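Local coordinates for protein carbamate kinase (Mycoplasma penetrans, PDB 4AXS) that probably acts as a carbamate kinase of the amino acid kinase family, transferring a phosphoryl group between carbamoyl phosphate and ADP in the arginine deiminase pathway, at residues T133-F144 with A183-I191; I207-P215 with G228-I239. One frame throughout, in Å; residues are numbered along the deposited sequence.

Overall arrangement
Interaction 1 (133-144 with 183-191) pairs the outermost strand 187-190 antiparallel to strand 134-137, whereas interaction 2 (207-215 with 228-239) sets a glycine-rich loop against the start of helix 232-242. Their centres lie 10 Å apart, and strands 134-137 and 214-218 are neighbours in one mixed sheet. Two probable hydrogen bonds tie them: Thr135 OG1 to Gly212 O at 2.8 Å, and Ile214 N to Thr133 O at 2.8 Å. Interaction 2 is the more central, about 5 Å from the centre of the chain against about 14 Å for interaction 1. It also carries the bound sulfate, probably from the crystallisation liquor, which Lys232 and Gly33 N hold at what may be an anion pocket.

Interaction 1: residues T133-F144 with A183-I191; sequences TQTIVDANDPAF and ASPIPVDFI
Ile136 of strand 134-137 faces both Val188 and Asp189 of strand 187-190, which defines a classic beta bulge in this antiparallel pair. Its backbone is gripped twice, N donating to Asp189 O at 2.6 Å from above the carbonyl plane and O accepting from Val188 N at 2.8 Å. Followed outward, Ile136 CB meets Asp189 OD1 at 3.3 Å and CG1 lies against the same carboxylate and Asp189 O. CG2, anti to the backbone N with chi1 -44°, crosses to Val188 CG2 at 3.6 Å, and CD1 makes only a loose approach to Ile191 CG1.

On the opposite face of the sheet, Thr135 OG1, bonded to Gly212 O, lies in the plane of the Phe190 ring, at its edge and 3.3 Å from CD1. Further on, Val137 CG1 packs on Pro185 CB, and Pro185 CG is 3.4 Å from Phe144 CE1. Asp141 closes this end: OD2 accepts from Ile186 N at 3.0 Å, met from above the carboxylate plane, while OD1 weakly caps the following helical turn through Ala143 N. The chemistry implies two kinds of closure, backbone bonding along the strands and, past them, one carboxylate joining a loop to a helix start.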
ATOM      1  N   THR A 133      -5.549  -1.873   2.229  1.00 34.54           N
ATOM      2  CA  THR A 133      -6.823  -2.317   2.804  1.00 29.96           C
ATOM      3  C   THR A 133      -7.993  -2.513   1.829  1.00 33.96           C
ATOM      4  O   THR A 133      -8.412  -1.590   1.128  1.00 33.74           O
ATOM      5  CB  THR A 133      -7.288  -1.365   3.941  1.00 36.38           C
ATOM      6  OG1 THR A 133      -6.260  -1.259   4.937  1.00 37.50           O
ATOM      7  CG2 THR A 133      -8.609  -1.860   4.591  1.00 28.90           C
ATOM      8  N   GLN A 134      -8.533  -3.726   1.806  1.00 37.29           N
ATOM      9  CA  GLN A 134      -9.776  -3.991   1.088  1.00 38.95           C
ATOM     10  C   GLN A 134     -10.908  -4.210   2.092  1.00 44.74           C
ATOM     11  O   GLN A 134     -10.820  -5.065   2.985  1.00 44.40           O
ATOM     12  CB  GLN A 134      -9.638  -5.176   0.122  1.00 39.24           C
ATOM     13  CG  GLN A 134      -9.135  -4.773  -1.268  1.00 42.33           C
ATOM     14  CD  GLN A 134      -9.046  -5.945  -2.255  1.00 47.10           C
ATOM     15  OE1 GLN A 134      -8.044  -6.649  -2.309  1.00 43.81           O
ATOM     16  NE2 GLN A 134     -10.095  -6.143  -3.043  1.00 49.16           N
ATOM     17  N   THR A 135     -11.954  -3.402   1.959  1.00 41.82           N
ATOM     18  CA  THR A 135     -13.063  -3.453   2.881  1.00 40.45           C
ATOM     19  C   THR A 135     -14.209  -4.235   2.282  1.00 40.63           C
ATOM     20  O   THR A 135     -14.694  -3.923   1.197  1.00 40.29           O
ATOM     21  CB  THR A 135     -13.551  -2.045   3.295  1.00 43.37           C
ATOM     22  OG1 THR A 135     -12.540  -1.391   4.068  1.00 36.61           O
ATOM     23  CG2 THR A 135     -14.854  -2.138   4.128  1.00 39.60           C
ATOM     24  N   ILE A 136     -14.624  -5.262   3.014  1.00 43.31           N
ATOM     25  CA  ILE A 136     -15.756  -6.082   2.642  1.00 43.82           C
ATOM     26  C   ILE A 136     -17.063  -5.341   2.875  1.00 46.99           C
ATOM     27  O   ILE A 136     -17.329  -4.812   3.960  1.00 47.97           O
ATOM     28  CB  ILE A 136     -15.776  -7.390   3.443  1.00 49.55           C
ATOM     29  CG1 ILE A 136     -14.372  -8.005   3.504  1.00 47.04           C
ATOM     30  CG2 ILE A 136     -16.765  -8.364   2.836  1.00 47.00           C
ATOM     31  CD1 ILE A 136     -13.904  -8.582   2.186  1.00 51.63           C
ATOM     32  N   VAL A 137     -17.870  -5.277   1.830  1.00 50.56           N
ATOM     33  CA  VAL A 137     -19.227  -4.786   1.962  1.00 50.27           C
ATOM     34  C   VAL A 137     -20.134  -5.827   1.334  1.00 55.36           C
ATOM     35  O   VAL A 137     -19.696  -6.627   0.493  1.00 55.66           O
ATOM     36  CB  VAL A 137     -19.418  -3.428   1.277  1.00 47.17           C
ATOM     37  CG1 VAL A 137     -18.503  -2.396   1.912  1.00 48.17           C
ATOM     38  CG2 VAL A 137     -19.141  -3.544  -0.210  1.00 49.82           C
ATOM     39  N   ASP A 138     -21.384  -5.838   1.778  1.00 49.68           N
ATOM     40  CA  ASP A 138     -22.412  -6.683   1.205  1.00 53.19           C
ATOM     41  C   ASP A 138     -22.870  -6.044  -0.108  1.00 58.12           C
ATOM     42  O   ASP A 138     -22.988  -4.816  -0.200  1.00 57.37           O
ATOM     43  CB  ASP A 138     -23.560  -6.830   2.215  1.00 60.55           C
ATOM     44  CG  ASP A 138     -24.907  -7.036   1.558  1.00 62.85           C
ATOM     45  OD1 ASP A 138     -25.267  -8.202   1.280  1.00 60.89           O
ATOM     46  OD2 ASP A 138     -25.612  -6.024   1.341  1.00 63.35           O
ATOM     47  N   ALA A 139     -23.098  -6.874  -1.124  1.00 58.06           N
ATOM     48  CA  ALA A 139     -23.424  -6.385  -2.468  1.00 55.44           C
ATOM     49  C   ALA A 139     -24.869  -5.930  -2.589  1.00 59.23           C
ATOM     50  O   ALA A 139     -25.233  -5.228  -3.535  1.00 59.14           O
ATOM     51  CB  ALA A 139     -23.122  -7.449  -3.506  1.00 56.71           C
ATOM     52  N   ASN A 140     -25.692  -6.342  -1.630  1.00 57.95           N
ATOM     53  CA  ASN A 140     -27.076  -5.901  -1.574  1.00 59.61           C
ATOM     54  C   ASN A 140     -27.257  -4.602  -0.786  1.00 63.75           C
ATOM     55  O   ASN A 140     -28.384  -4.132  -0.591  1.00 59.25           O
ATOM     56  CB  ASN A 140     -27.949  -6.997  -0.979  1.00 66.23           C
ATOM     57  CG  ASN A 140     -28.481  -7.937  -2.028  1.00 76.07           C
ATOM     58  OD1 ASN A 140     -28.992  -7.500  -3.064  1.00 73.44           O
ATOM     59  ND2 ASN A 140     -28.366  -9.240  -1.773  1.00 80.54           N
ATOM     60  N   ASP A 141     -26.144  -4.032  -0.331  1.00 59.07           N
ATOM     61  CA  ASP A 141     -26.177  -2.750   0.363  1.00 60.71           C
ATOM     62  C   ASP A 141     -27.099  -1.787  -0.383  1.00 60.25           C
ATOM     63  O   ASP A 141     -26.961  -1.588  -1.595  1.00 61.48           O
ATOM     64  CB  ASP A 141     -24.763  -2.169   0.478  1.00 60.11           C
ATOM     65  CG  ASP A 141     -24.526  -1.439   1.789  1.00 54.02           C
ATOM     66  OD1 ASP A 141     -25.058  -0.324   1.960  1.00 56.58           O
ATOM     67  OD2 ASP A 141     -23.789  -1.981   2.639  1.00 49.26           O
ATOM     68  N   PRO A 142     -28.069  -1.214   0.336  1.00 62.64           N
ATOM     69  CA  PRO A 142     -28.960  -0.181  -0.205  1.00 58.32           C
ATOM     70  C   PRO A 142     -28.194   0.932  -0.920  1.00 60.29           C
ATOM     71  O   PRO A 142     -28.679   1.485  -1.905  1.00 63.37           O
ATOM     72  CB  PRO A 142     -29.635   0.364   1.046  1.00 52.18           C
ATOM     73  CG  PRO A 142     -29.685  -0.805   1.969  1.00 56.97           C
ATOM     74  CD  PRO A 142     -28.426  -1.588   1.716  1.00 56.98           C
ATOM     75  N   ALA A 143     -26.996   1.232  -0.427  1.00 60.30           N
ATOM     76  CA  ALA A 143     -26.218   2.376  -0.885  1.00 58.38           C
ATOM     77  C   ALA A 143     -25.977   2.383  -2.386  1.00 66.09           C
ATOM     78  O   ALA A 143     -25.932   3.443  -3.004  1.00 73.13           O
ATOM     79  CB  ALA A 143     -24.890   2.434  -0.140  1.00 58.83           C
ATOM     80  N   PHE A 144     -25.802   1.205  -2.973  1.00 64.02           N
ATOM     81  CA  PHE A 144     -25.492   1.112  -4.397  1.00 68.87           C
ATOM     82  C   PHE A 144     -26.678   1.544  -5.230  1.00 72.31           C
ATOM     83  O   PHE A 144     -26.522   2.188  -6.267  1.00 75.61           O
ATOM     84  CB  PHE A 144     -25.127  -0.317  -4.786  1.00 62.99           C
ATOM     85  CG  PHE A 144     -23.987  -0.881  -4.011  1.00 63.53           C
ATOM     86  CD1 PHE A 144     -22.712  -0.365  -4.164  1.00 57.36           C
ATOM     87  CD2 PHE A 144     -24.185  -1.934  -3.133  1.00 61.67           C
ATOM     88  CE1 PHE A 144     -21.660  -0.882  -3.449  1.00 51.87           C
ATOM     89  CE2 PHE A 144     -23.128  -2.467  -2.423  1.00 57.60           C
ATOM     90  CZ  PHE A 144     -21.866  -1.937  -2.579  1.00 55.99           C
ATOM     91  N   ALA A 183     -21.675   5.128  -4.635  1.00 69.39           N
ATOM     92  CA  ALA A 183     -22.218   4.737  -3.334  1.00 70.15           C
ATOM     93  C   ALA A 183     -21.279   4.856  -2.125  1.00 67.28           C
ATOM     94  O   ALA A 183     -20.100   5.193  -2.272  1.00 63.90           O
ATOM     95  CB  ALA A 183     -22.772   3.314  -3.433  1.00 63.28           C
ATOM     96  N   SER A 184     -21.824   4.574  -0.939  1.00 63.90           N
ATOM     97  CA  SER A 184     -21.068   4.572   0.315  1.00 58.63           C
ATOM     98  C   SER A 184     -21.495   3.406   1.196  1.00 61.57           C
ATOM     99  O   SER A 184     -22.169   3.597   2.215  1.00 57.28           O
ATOM    100  CB  SER A 184     -21.281   5.874   1.085  1.00 61.56           C
ATOM    101  OG  SER A 184     -20.853   6.987   0.330  1.00 68.85           O
ATOM    102  N   PRO A 185     -21.095   2.190   0.810  1.00 55.23           N
ATOM    103  CA  PRO A 185     -21.470   0.940   1.477  1.00 56.69           C
ATOM    104  C   PRO A 185     -21.078   0.890   2.953  1.00 56.49           C
ATOM    105  O   PRO A 185     -20.171   1.601   3.395  1.00 56.20           O
ATOM    106  CB  PRO A 185     -20.663  -0.121   0.712  1.00 53.64           C
ATOM    107  CG  PRO A 185     -20.366   0.488  -0.597  1.00 55.17           C
ATOM    108  CD  PRO A 185     -20.213   1.957  -0.342  1.00 57.01           C
ATOM    109  N   ILE A 186     -21.760   0.023   3.695  1.00 53.05           N
ATOM    110  CA  ILE A 186     -21.422  -0.265   5.079  1.00 47.99           C
ATOM    111  C   ILE A 186     -20.375  -1.386   5.180  1.00 49.66           C
ATOM    112  O   ILE A 186     -20.550  -2.471   4.613  1.00 48.12           O
ATOM    113  CB  ILE A 186     -22.680  -0.669   5.856  1.00 46.84           C
ATOM    114  CG1 ILE A 186     -23.637   0.518   5.943  1.00 52.16           C
ATOM    115  CG2 ILE A 186     -22.319  -1.188   7.241  1.00 48.46           C
ATOM    116  CD1 ILE A 186     -23.086   1.693   6.719  1.00 48.85           C
ATOM    117  N   PRO A 187     -19.291  -1.122   5.918  1.00 40.77           N
ATOM    118  CA  PRO A 187     -18.132  -1.993   6.090  1.00 44.84           C
ATOM    119  C   PRO A 187     -18.356  -3.163   7.049  1.00 52.74           C
ATOM    120  O   PRO A 187     -18.451  -2.937   8.251  1.00 53.86           O
ATOM    121  CB  PRO A 187     -17.081  -1.052   6.689  1.00 40.66           C
ATOM    122  CG  PRO A 187     -17.610   0.321   6.480  1.00 42.51           C
ATOM    123  CD  PRO A 187     -19.078   0.185   6.549  1.00 43.80           C
ATOM    124  N   VAL A 188     -18.382  -4.392   6.530  1.00 52.57           N
ATOM    125  CA  VAL A 188     -18.593  -5.582   7.356  1.00 50.47           C
ATOM    126  C   VAL A 188     -17.299  -6.265   7.831  1.00 50.21           C
ATOM    127  O   VAL A 188     -17.245  -6.795   8.944  1.00 54.06           O
ATOM    128  CB  VAL A 188     -19.530  -6.575   6.667  1.00 49.35           C
ATOM    129  CG1 VAL A 188     -20.744  -5.827   6.140  1.00 50.93           C
ATOM    130  CG2 VAL A 188     -18.823  -7.264   5.537  1.00 49.53           C
ATOM    131  N   ASP A 189     -16.268  -6.267   6.993  1.00 48.95           N
ATOM    132  CA  ASP A 189     -14.912  -6.553   7.477  1.00 52.23           C
ATOM    133  C   ASP A 189     -13.807  -6.312   6.456  1.00 47.57           C
ATOM    134  O   ASP A 189     -13.956  -5.506   5.548  1.00 43.15           O
ATOM    135  CB  ASP A 189     -14.768  -7.944   8.118  1.00 52.97           C
ATOM    136  CG  ASP A 189     -14.934  -9.060   7.133  1.00 54.78           C
ATOM    137  OD1 ASP A 189     -15.889  -8.983   6.334  1.00 56.26           O
ATOM    138  OD2 ASP A 189     -14.121 -10.014   7.168  1.00 51.13           O
ATOM    139  N   PHE A 190     -12.683  -6.997   6.636  1.00 46.79           N
ATOM    140  CA  PHE A 190     -11.467  -6.603   5.943  1.00 48.67           C
ATOM    141  C   PHE A 190     -10.563  -7.783   5.676  1.00 47.49           C
ATOM    142  O   PHE A 190     -10.454  -8.682   6.498  1.00 47.86           O
ATOM    143  CB  PHE A 190     -10.735  -5.530   6.760  1.00 49.12           C
ATOM    144  CG  PHE A 190     -11.657  -4.495   7.363  1.00 41.07           C
ATOM    145  CD1 PHE A 190     -12.113  -3.425   6.598  1.00 44.47           C
ATOM    146  CD2 PHE A 190     -12.084  -4.600   8.686  1.00 47.22           C
ATOM    147  CE1 PHE A 190     -12.965  -2.465   7.146  1.00 46.25           C
ATOM    148  CE2 PHE A 190     -12.951  -3.632   9.245  1.00 45.18           C
ATOM    149  CZ  PHE A 190     -13.388  -2.576   8.468  1.00 37.76           C
ATOM    150  N   ILE A 191      -9.910  -7.772   4.521  1.00 51.39           N
ATOM    151  CA  ILE A 191      -9.170  -8.940   4.061  1.00 46.94           C
ATOM    152  C   ILE A 191      -8.190  -9.571   5.060  1.00 50.73           C
ATOM    153  O   ILE A 191      -8.076 -10.797   5.126  1.00 56.33           O
ATOM    154  CB  ILE A 191      -8.495  -8.694   2.698  1.00 52.84           C
ATOM    155  CG1 ILE A 191      -9.550  -8.743   1.589  1.00 54.76           C
ATOM    156  CG2 ILE A 191      -7.411  -9.739   2.426  1.00 41.48           C
ATOM    157  CD1 ILE A 191      -9.024  -9.277   0.258  1.00 45.30           C
TER

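Interaction 2: residues I207-P215 with G228-I239; sequences IVGGGGGIP and GVIDKDFALAKI. With SO4 (sulfate ion), chain B.
Gly228 and Pro215 open the contact: the ring carbon Pro215 CG rests 3.1 Å from Gly228 O, a close packing of proline on peptide. Val229 turns its side chain off toward Ser184, and Ile230 comes back across the loop. Its CG2, anti to the backbone N (CG1 at chi1 -70°), sits 3.5 Å from Gly212 O, and the extended outer arm (chi2 166°) carries CD1 to Pro215 CA at 3.7 Å.

Asp231 is the N-cap of the helix. Its OD1 accepts from Phe234 N at 3.0 Å on the anti side, 16° out of the carboxylate plane, with a weaker, strongly bent bond from Asp233 N. Lys232 passes its backbone close to the loop, its CA lying against that of Gly212, but its side chain leads away. Bends at chi2 and chi4 bring NZ to sulfate O4 at 3.2 Å and into a salt bridge with Asp233 OD1 at 2.9 Å, approached from above that carboxylate. The ammonium thus lies between two anions.

One turn on, Ala235 CB lies 3.7 Å from Gly212 CA, whose backbone is also close against Ile230 and Lys232. Leu236 brings CD2 near Val208 O, and Ile239 CD1 packs on Val208 CG2 at 3.6 Å. The contact is therefore van der Waals packing of the lead-in 228-230 and the first turns of the helix on the glycine-rich loop and Pro215. Around it, helix 232-242 is flanked by helix 292-302, touched by Phe234 and Asp233, by strand 27-31 beside Leu236, and by strand 187-190, where Ile239 meets Phe190.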
ATOM      1  N   ILE A 207      -0.970   0.855  10.389  1.00 42.48           N
ATOM      2  CA  ILE A 207      -1.786   1.799   9.636  1.00 40.28           C
ATOM      3  C   ILE A 207      -2.697   1.040   8.687  1.00 37.50           C
ATOM      4  O   ILE A 207      -2.227   0.298   7.823  1.00 34.99           O
ATOM      5  CB  ILE A 207      -0.922   2.800   8.856  1.00 37.46           C
ATOM      6  CG1 ILE A 207       0.173   3.370   9.761  1.00 36.08           C
ATOM      7  CG2 ILE A 207      -1.786   3.901   8.270  1.00 32.49           C
ATOM      8  CD1 ILE A 207       1.185   4.225   9.033  1.00 35.81           C
ATOM      9  N   VAL A 208      -4.003   1.223   8.864  1.00 36.19           N
ATOM     10  CA  VAL A 208      -5.000   0.502   8.079  1.00 34.12           C
ATOM     11  C   VAL A 208      -6.205   1.364   7.728  1.00 37.33           C
ATOM     12  O   VAL A 208      -6.344   2.501   8.207  1.00 38.58           O
ATOM     13  CB  VAL A 208      -5.523  -0.715   8.834  1.00 36.94           C
ATOM     14  CG1 VAL A 208      -4.442  -1.772   8.959  1.00 41.29           C
ATOM     15  CG2 VAL A 208      -6.037  -0.300  10.199  1.00 40.63           C
ATOM     16  N   GLY A 209      -7.084   0.808   6.899  1.00 37.74           N
ATOM     17  CA  GLY A 209      -8.310   1.491   6.502  1.00 35.52           C
ATOM     18  C   GLY A 209      -8.057   2.814   5.799  1.00 40.43           C
ATOM     19  O   GLY A 209      -8.828   3.775   5.966  1.00 33.70           O
ATOM     20  N   GLY A 210      -6.974   2.872   5.018  1.00 33.88           N
ATOM     21  CA  GLY A 210      -6.646   4.069   4.261  1.00 31.62           C
ATOM     22  C   GLY A 210      -7.800   4.437   3.347  1.00 33.20           C
ATOM     23  O   GLY A 210      -8.259   3.606   2.573  1.00 33.80           O
ATOM     24  N   GLY A 211      -8.297   5.666   3.465  1.00 35.01           N
ATOM     25  CA  GLY A 211      -9.437   6.112   2.684  1.00 33.58           C
ATOM     26  C   GLY A 211     -10.651   5.230   2.884  1.00 33.47           C
ATOM     27  O   GLY A 211     -11.576   5.239   2.074  1.00 32.04           O
ATOM     28  N   GLY A 212     -10.641   4.457   3.963  1.00 31.32           N
ATOM     29  CA  GLY A 212     -11.742   3.560   4.263  1.00 35.20           C
ATOM     30  C   GLY A 212     -11.630   2.187   3.616  1.00 36.94           C
ATOM     31  O   GLY A 212     -12.532   1.352   3.735  1.00 35.68           O
ATOM     32  N   GLY A 213     -10.523   1.948   2.921  1.00 35.38           N
ATOM     33  CA  GLY A 213     -10.323   0.679   2.251  1.00 35.39           C
ATOM     34  C   GLY A 213     -11.055   0.662   0.924  1.00 38.70           C
ATOM     35  O   GLY A 213     -11.971   1.453   0.706  1.00 41.16           O
ATOM     36  N   ILE A 214     -10.640  -0.234   0.035  1.00 34.98           N
ATOM     37  CA  ILE A 214     -11.254  -0.359  -1.270  1.00 36.95           C
ATOM     38  C   ILE A 214     -12.498  -1.225  -1.154  1.00 37.52           C
ATOM     39  O   ILE A 214     -12.426  -2.370  -0.711  1.00 35.21           O
ATOM     40  CB  ILE A 214     -10.266  -1.020  -2.278  1.00 44.15           C
ATOM     41  CG1 ILE A 214      -9.034  -0.141  -2.496  1.00 34.75           C
ATOM     42  CG2 ILE A 214     -10.954  -1.357  -3.609  1.00 40.08           C
ATOM     43  CD1 ILE A 214      -7.912  -0.888  -3.160  1.00 35.79           C
ATOM     44  N   PRO A 215     -13.650  -0.677  -1.556  1.00 39.56           N
ATOM     45  CA  PRO A 215     -14.922  -1.413  -1.570  1.00 42.05           C
ATOM     46  C   PRO A 215     -14.759  -2.777  -2.253  1.00 48.76           C
ATOM     47  O   PRO A 215     -14.427  -2.835  -3.443  1.00 40.55           O
ATOM     48  CB  PRO A 215     -15.833  -0.529  -2.425  1.00 43.17           C
ATOM     49  CG  PRO A 215     -15.220   0.828  -2.390  1.00 41.85           C
ATOM     50  CD  PRO A 215     -13.756   0.663  -2.156  1.00 37.56           C
ATOM     51  N   GLY A 228     -16.670   3.027  -5.873  1.00 58.61           N
ATOM     52  CA  GLY A 228     -17.415   3.623  -4.793  1.00 56.45           C
ATOM     53  C   GLY A 228     -16.472   3.882  -3.642  1.00 57.62           C
ATOM     54  O   GLY A 228     -15.270   3.604  -3.727  1.00 57.14           O
ATOM     55  N   VAL A 229     -17.020   4.422  -2.562  1.00 58.60           N
ATOM     56  CA  VAL A 229     -16.220   4.746  -1.397  1.00 55.53           C
ATOM     57  C   VAL A 229     -16.816   4.156  -0.126  1.00 56.71           C
ATOM     58  O   VAL A 229     -17.943   3.663  -0.099  1.00 54.87           O
ATOM     59  CB  VAL A 229     -16.105   6.262  -1.196  1.00 56.37           C
ATOM     60  CG1 VAL A 229     -15.538   6.921  -2.436  1.00 58.70           C
ATOM     61  CG2 VAL A 229     -17.459   6.843  -0.836  1.00 57.85           C
ATOM     62  N   ILE A 230     -16.031   4.220   0.933  1.00 49.46           N
ATOM     63  CA  ILE A 230     -16.458   3.770   2.225  1.00 41.83           C
ATOM     64  C   ILE A 230     -16.021   4.872   3.137  1.00 41.51           C
ATOM     65  O   ILE A 230     -14.888   5.340   3.041  1.00 41.21           O
ATOM     66  CB  ILE A 230     -15.765   2.468   2.591  1.00 41.72           C
ATOM     67  CG1 ILE A 230     -16.307   1.353   1.689  1.00 42.54           C
ATOM     68  CG2 ILE A 230     -15.951   2.165   4.065  1.00 35.96           C
ATOM     69  CD1 ILE A 230     -15.498   0.118   1.700  1.00 38.67           C
ATOM     70  N   ASP A 231     -16.944   5.329   3.979  1.00 40.44           N
ATOM     71  CA  ASP A 231     -16.672   6.397   4.912  1.00 30.15           C
ATOM     72  C   ASP A 231     -15.592   5.923   5.889  1.00 34.89           C
ATOM     73  O   ASP A 231     -15.764   4.916   6.584  1.00 32.95           O
ATOM     74  CB  ASP A 231     -17.960   6.763   5.641  1.00 37.05           C
ATOM     75  CG  ASP A 231     -17.758   7.848   6.676  1.00 39.31           C
ATOM     76  OD1 ASP A 231     -17.175   7.549   7.741  1.00 36.85           O
ATOM     77  OD2 ASP A 231     -18.162   8.999   6.404  1.00 38.89           O
ATOM     78  N   LYS A 232     -14.471   6.641   5.917  1.00 30.56           N
ATOM     79  CA  LYS A 232     -13.329   6.250   6.724  1.00 30.58           C
ATOM     80  C   LYS A 232     -13.657   6.169   8.219  1.00 34.75           C
ATOM     81  O   LYS A 232     -13.089   5.340   8.937  1.00 32.71           O
ATOM     82  CB  LYS A 232     -12.131   7.177   6.462  1.00 32.65           C
ATOM     83  CG  LYS A 232     -12.296   8.629   6.941  1.00 34.99           C
ATOM     84  CD  LYS A 232     -11.758   8.813   8.350  1.00 33.29           C
ATOM     85  CE  LYS A 232     -11.369  10.256   8.609  1.00 40.50           C
ATOM     86  NZ  LYS A 232     -12.552  11.169   8.665  1.00 48.17           N
ATOM     87  N   ASP A 233     -14.572   7.015   8.694  1.00 36.25           N
ATOM     88  CA  ASP A 233     -14.964   6.943  10.108  1.00 34.26           C
ATOM     89  C   ASP A 233     -15.676   5.609  10.430  1.00 31.56           C
ATOM     90  O   ASP A 233     -15.296   4.911  11.360  1.00 31.40           O
ATOM     91  CB  ASP A 233     -15.767   8.189  10.532  1.00 35.94           C
ATOM     92  CG  ASP A 233     -14.975   9.500  10.340  1.00 39.66           C
ATOM     93  OD1 ASP A 233     -13.811   9.589  10.794  1.00 32.69           O
ATOM     94  OD2 ASP A 233     -15.529  10.453   9.740  1.00 41.28           O
ATOM     95  N   PHE A 234     -16.679   5.243   9.634  1.00 33.83           N
ATOM     96  CA  PHE A 234     -17.287   3.915   9.713  1.00 33.67           C
ATOM     97  C   PHE A 234     -16.215   2.824   9.642  1.00 39.21           C
ATOM     98  O   PHE A 234     -16.199   1.886  10.444  1.00 39.45           O
ATOM     99  CB  PHE A 234     -18.225   3.673   8.524  1.00 34.56           C
ATOM    100  CG  PHE A 234     -19.495   4.483   8.542  1.00 42.98           C
ATOM    101  CD1 PHE A 234     -19.944   5.107   9.692  1.00 39.89           C
ATOM    102  CD2 PHE A 234     -20.269   4.586   7.393  1.00 49.88           C
ATOM    103  CE1 PHE A 234     -21.113   5.817   9.685  1.00 37.44           C
ATOM    104  CE2 PHE A 234     -21.454   5.313   7.396  1.00 46.18           C
ATOM    105  CZ  PHE A 234     -21.864   5.927   8.542  1.00 33.38           C
ATOM    106  N   ALA A 235     -15.332   2.935   8.653  1.00 33.16           N
ATOM    107  CA  ALA A 235     -14.348   1.895   8.423  1.00 37.31           C
ATOM    108  C   ALA A 235     -13.526   1.740   9.674  1.00 34.08           C
ATOM    109  O   ALA A 235     -13.404   0.657  10.215  1.00 38.97           O
ATOM    110  CB  ALA A 235     -13.446   2.228   7.208  1.00 35.01           C
ATOM    111  N   LEU A 236     -12.975   2.843  10.145  1.00 34.28           N
ATOM    112  CA  LEU A 236     -12.057   2.790  11.271  1.00 37.90           C
ATOM    113  C   LEU A 236     -12.754   2.424  12.573  1.00 41.40           C
ATOM    114  O   LEU A 236     -12.116   1.944  13.519  1.00 39.65           O
ATOM    115  CB  LEU A 236     -11.290   4.104  11.393  1.00 34.18           C
ATOM    116  CG  LEU A 236      -9.998   4.002  10.585  1.00 37.21           C
ATOM    117  CD1 LEU A 236      -9.616   5.339   9.972  1.00 41.17           C
ATOM    118  CD2 LEU A 236      -8.878   3.452  11.460  1.00 38.90           C
ATOM    119  N   ALA A 237     -14.066   2.645  12.615  1.00 39.79           N
ATOM    120  CA  ALA A 237     -14.853   2.250  13.771  1.00 43.70           C
ATOM    121  C   ALA A 237     -15.070   0.726  13.773  1.00 42.38           C
ATOM    122  O   ALA A 237     -15.016   0.090  14.819  1.00 44.24           O
ATOM    123  CB  ALA A 237     -16.170   3.009  13.803  1.00 39.84           C
ATOM    124  N   LYS A 238     -15.279   0.142  12.596  1.00 41.43           N
ATOM    125  CA  LYS A 238     -15.367  -1.320  12.474  1.00 47.94           C
ATOM    126  C   LYS A 238     -14.063  -1.988  12.883  1.00 46.08           C
ATOM    127  O   LYS A 238     -14.060  -3.012  13.569  1.00 47.31           O
ATOM    128  CB  LYS A 238     -15.725  -1.737  11.046  1.00 42.92           C
ATOM    129  CG  LYS A 238     -17.185  -2.152  10.863  1.00 52.13           C
ATOM    130  CD  LYS A 238     -17.470  -3.584  11.339  1.00 53.89           C
ATOM    131  CE  LYS A 238     -18.971  -3.902  11.234  1.00 59.47           C
ATOM    132  NZ  LYS A 238     -19.260  -5.348  10.982  1.00 56.60           N
ATOM    133  N   ILE A 239     -12.961  -1.393  12.441  1.00 47.18           N
ATOM    134  CA  ILE A 239     -11.623  -1.811  12.817  1.00 42.85           C
ATOM    135  C   ILE A 239     -11.370  -1.620  14.307  1.00 46.44           C
ATOM    136  O   ILE A 239     -10.833  -2.510  14.967  1.00 46.77           O
ATOM    137  CB  ILE A 239     -10.579  -1.009  12.011  1.00 47.51           C
ATOM    138  CG1 ILE A 239     -10.538  -1.514  10.566  1.00 46.30           C
ATOM    139  CG2 ILE A 239      -9.195  -1.074  12.671  1.00 41.68           C
ATOM    140  CD1 ILE A 239      -9.561  -0.783   9.694  1.00 40.22           C
TER
HETATM  141  S   SO4 B1311     -12.348  12.256   4.348  1.00 58.37           S
HETATM  142  O1  SO4 B1311     -12.738  11.424   3.208  1.00 36.82           O
HETATM  143  O2  SO4 B1311     -10.902  12.111   4.498  1.00 46.61           O
HETATM  144  O3  SO4 B1311     -12.657  13.677   4.137  1.00 58.34           O
HETATM  145  O4  SO4 B1311     -13.072  11.854   5.563  1.00 56.57           O